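Local coordinates for surface presentation of antigens protein SpaO (Salmonella typhimurium, PDB 4YX7) that takes part in the secretory pathway that presents the surface determinants Salmonella needs to enter mammalian cells, here as a central domain of the FliN/MopA/SpaO family, at residues L12-G17 / A42-Y47. Numbering follows the deposited sequence.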
ATOM      1  N   LEU A  12      19.055  11.945  11.743  1.00 22.22           N
ATOM      2  CA  LEU A  12      17.610  12.020  11.920  1.00 22.71           C
ATOM      3  C   LEU A  12      16.931  10.675  11.677  1.00 23.86           C
ATOM      4  O   LEU A  12      17.340   9.906  10.815  1.00 25.07           O
ATOM      5  CB  LEU A  12      17.009  13.078  11.004  1.00 21.53           C
ATOM      6  CG  LEU A  12      17.612  14.479  11.065  1.00 18.59           C
ATOM      7  CD1 LEU A  12      16.850  15.392  10.149  1.00 23.68           C
ATOM      8  CD2 LEU A  12      17.603  15.018  12.473  1.00 20.52           C
ATOM      9  N   ARG A  13      15.909  10.390  12.475  1.00 23.88           N
ATOM     10  CA  ARG A  13      15.081   9.207  12.294  1.00 20.43           C
ATOM     11  C   ARG A  13      13.673   9.680  12.029  1.00 20.06           C
ATOM     12  O   ARG A  13      13.141  10.497  12.782  1.00 23.28           O
ATOM     13  CB  ARG A  13      15.110   8.304  13.525  1.00 18.96           C
ATOM     14  CG  ARG A  13      16.494   7.931  13.993  1.00 19.63           C
ATOM     15  CD  ARG A  13      16.412   6.856  15.042  1.00 20.56           C
ATOM     16  NE  ARG A  13      15.462   7.218  16.085  1.00 24.17           N
ATOM     17  CZ  ARG A  13      15.744   8.054  17.077  1.00 30.25           C
ATOM     18  NH1 ARG A  13      16.947   8.610  17.146  1.00 33.27           N
ATOM     19  NH2 ARG A  13      14.829   8.343  17.999  1.00 31.32           N
ATOM     20  N   PHE A  14      13.076   9.194  10.952  1.00 16.12           N
ATOM     21  CA  PHE A  14      11.701   9.543  10.651  1.00 16.54           C
ATOM     22  C   PHE A  14      10.797   8.418  11.121  1.00 15.84           C
ATOM     23  O   PHE A  14      10.676   7.380  10.491  1.00 15.07           O
ATOM     24  CB  PHE A  14      11.542   9.848   9.158  1.00 15.78           C
ATOM     25  CG  PHE A  14      12.325  11.068   8.718  1.00 18.70           C
ATOM     26  CD1 PHE A  14      13.663  10.954   8.331  1.00 20.61           C
ATOM     27  CD2 PHE A  14      11.749  12.322   8.737  1.00 17.50           C
ATOM     28  CE1 PHE A  14      14.396  12.065   7.953  1.00 18.08           C
ATOM     29  CE2 PHE A  14      12.475  13.429   8.350  1.00 18.08           C
ATOM     30  CZ  PHE A  14      13.801  13.297   7.956  1.00 16.48           C
ATOM     31  N   VAL A  15      10.181   8.650  12.270  1.00 19.26           N
ATOM     32  CA  VAL A  15       9.426   7.632  12.973  1.00 21.56           C
ATOM     33  C   VAL A  15       7.946   7.653  12.590  1.00 18.90           C
ATOM     34  O   VAL A  15       7.277   8.672  12.736  1.00 20.33           O
ATOM     35  CB  VAL A  15       9.569   7.829  14.491  1.00 16.30           C
ATOM     36  CG1 VAL A  15       8.917   6.695  15.238  1.00 16.68           C
ATOM     37  CG2 VAL A  15      11.034   7.952  14.859  1.00 18.01           C
ATOM     38  N   ILE A  16       7.444   6.518  12.111  1.00 18.03           N
ATOM     39  CA  ILE A  16       6.039   6.382  11.726  1.00 17.55           C
ATOM     40  C   ILE A  16       5.195   5.668  12.781  1.00 18.90           C
ATOM     41  O   ILE A  16       3.991   5.499  12.611  1.00 20.99           O
ATOM     42  CB  ILE A  16       5.882   5.615  10.404  1.00 17.92           C
ATOM     43  CG1 ILE A  16       6.436   4.193  10.547  1.00 18.90           C
ATOM     44  CG2 ILE A  16       6.555   6.372   9.267  1.00 16.57           C
ATOM     45  CD1 ILE A  16       6.278   3.345   9.321  1.00 17.78           C
ATOM     46  N   GLY A  17       5.811   5.247  13.874  1.00 15.85           N
ATOM     47  CA  GLY A  17       5.036   4.617  14.917  1.00 16.95           C
ATOM     48  C   GLY A  17       5.900   3.949  15.945  1.00 18.18           C
ATOM     49  O   GLY A  17       7.101   3.803  15.738  1.00 20.17           O
ATOM     50  N   ALA A  42       4.253  10.367  13.427  1.00 30.88           N
ATOM     51  CA  ALA A  42       4.950  10.840  12.232  1.00 26.74           C
ATOM     52  C   ALA A  42       5.890  11.934  12.673  1.00 25.78           C
ATOM     53  O   ALA A  42       5.669  13.103  12.385  1.00 29.62           O
ATOM     54  CB  ALA A  42       3.988  11.345  11.187  1.00 27.02           C
ATOM     55  N   GLU A  43       6.934  11.546  13.398  1.00 25.44           N
ATOM     56  CA  GLU A  43       7.819  12.503  14.054  1.00 25.24           C
ATOM     57  C   GLU A  43       9.249  12.426  13.545  1.00 20.43           C
ATOM     58  O   GLU A  43       9.736  11.359  13.192  1.00 20.13           O
ATOM     59  CB  GLU A  43       7.835  12.280  15.567  1.00 28.15           C
ATOM     60  CG  GLU A  43       6.498  12.234  16.247  1.00 38.68           C
ATOM     61  CD  GLU A  43       6.513  11.255  17.411  1.00 49.37           C
ATOM     62  OE1 GLU A  43       7.172  10.200  17.277  1.00 53.48           O
ATOM     63  OE2 GLU A  43       5.899  11.546  18.463  1.00 52.98           O
ATOM     64  N   VAL A  44       9.920  13.570  13.528  1.00 21.83           N
ATOM     65  CA  VAL A  44      11.344  13.603  13.261  1.00 20.76           C
ATOM     66  C   VAL A  44      12.082  13.572  14.594  1.00 21.20           C
ATOM     67  O   VAL A  44      11.818  14.371  15.493  1.00 18.93           O
ATOM     68  CB  VAL A  44      11.760  14.844  12.461  1.00 20.52           C
ATOM     69  CG1 VAL A  44      13.163  14.668  11.948  1.00 17.20           C
ATOM     70  CG2 VAL A  44      10.806  15.081  11.315  1.00 19.96           C
ATOM     71  N   TYR A  45      12.992  12.617  14.720  1.00 21.60           N
ATOM     72  CA  TYR A  45      13.803  12.484  15.913  1.00 20.97           C
ATOM     73  C   TYR A  45      15.274  12.660  15.573  1.00 20.55           C
ATOM     74  O   TYR A  45      15.736  12.252  14.507  1.00 20.39           O
ATOM     75  CB  TYR A  45      13.584  11.114  16.575  1.00 21.04           C
ATOM     76  CG  TYR A  45      12.447  11.063  17.563  1.00 24.09           C
ATOM     77  CD1 TYR A  45      11.135  11.044  17.132  1.00 25.80           C
ATOM     78  CD2 TYR A  45      12.689  11.024  18.930  1.00 30.84           C
ATOM     79  CE1 TYR A  45      10.090  10.991  18.030  1.00 31.96           C
ATOM     80  CE2 TYR A  45      11.645  10.976  19.842  1.00 37.44           C
ATOM     81  CZ  TYR A  45      10.344  10.956  19.381  1.00 39.29           C
ATOM     82  OH  TYR A  45       9.288  10.896  20.268  1.00 46.39           O
ATOM     83  N   CYS A  46      15.990  13.305  16.484  1.00 19.55           N
ATOM     84  CA  CYS A  46      17.436  13.267  16.513  1.00 20.09           C
ATOM     85  C   CYS A  46      17.810  12.787  17.897  1.00 22.49           C
ATOM     86  O   CYS A  46      17.646  13.513  18.867  1.00 27.32           O
ATOM     87  CB  CYS A  46      18.041  14.637  16.223  1.00 21.57           C
ATOM     88  SG  CYS A  46      19.817  14.592  15.956  1.00 28.37           S
ATOM     89  N   TYR A  47      18.288  11.556  17.988  1.00 24.21           N
ATOM     90  CA  TYR A  47      18.433  10.889  19.276  1.00 29.24           C
ATOM     91  C   TYR A  47      17.084  10.912  20.019  1.00 28.67           C
ATOM     92  O   TYR A  47      16.056  10.581  19.441  1.00 27.03           O
ATOM     93  CB  TYR A  47      19.565  11.542  20.086  1.00 33.21           C
ATOM     94  CG  TYR A  47      20.893  11.543  19.342  1.00 34.71           C
ATOM     95  CD1 TYR A  47      21.613  10.370  19.177  1.00 36.45           C
ATOM     96  CD2 TYR A  47      21.418  12.707  18.800  1.00 35.80           C
ATOM     97  CE1 TYR A  47      22.818  10.353  18.502  1.00 35.99           C
ATOM     98  CE2 TYR A  47      22.623  12.697  18.123  1.00 36.23           C
ATOM     99  CZ  TYR A  47      23.314  11.512  17.982  1.00 37.10           C
ATOM    100  OH  TYR A  47      24.513  11.475  17.314  1.00 42.29           O
TER
HETATM  101  O   HOH W   1      18.991   9.878  15.733  1.00 21.33           O
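Segments 12-17 and 42-46, on neighbouring antiparallel strands 9-22 and 39-46 of the SPOA-type domain, pair through R13 with Y45 and V15 with E43, both hydrogen-bonded pairs. R13 N gives its hydrogen to Y45 O at 2.8 Å and Y45 N returns one to R13 O; V15 N to E43 O, at 2.9 Å, is matched by E43 N to V15 O. Between them F14 faces V44 as a non-hydrogen-bonded pair.

The long side chain of R13, with its several N-H groups, serves three partners at once: the carbonyl of Y47, a water and, through a salt bridge from NE, an acidic side chain of another protein's chain. It bends at chi3 (-50°), bringing the guanidinium back over the neighbouring strand, where NH1 and NH2 both grip Y47 O just past the strand end. The bond from R13 NH2 to Y47 O is the shorter, 2.9 Å, and that oxygen lies close to the guanidinium plane. The water accepts from Y47 N and, weakly, from NH1. Y45 CB sits over a guanidinium face, 3.4 Å from R13 NH2, with the aromatic ring turned 41° from that plane. One methyl of V15, CG2, meets Y45 CD1 obliquely at 3.8 Å.

On the other face the residues are apolar, as suits a buried layer. F14 and V44 lie side by side, F14 CE2 to V44 CG2 3.8 Å, while L12 CD2 rests on C46 CB. F14 also meets F54 edge-to-face. Strand 9-22 is outermost in its own chain's sheet; this antiparallel pairing covers one edge, and a second antiparallel ladder carries the sheet on into the other protein's chain.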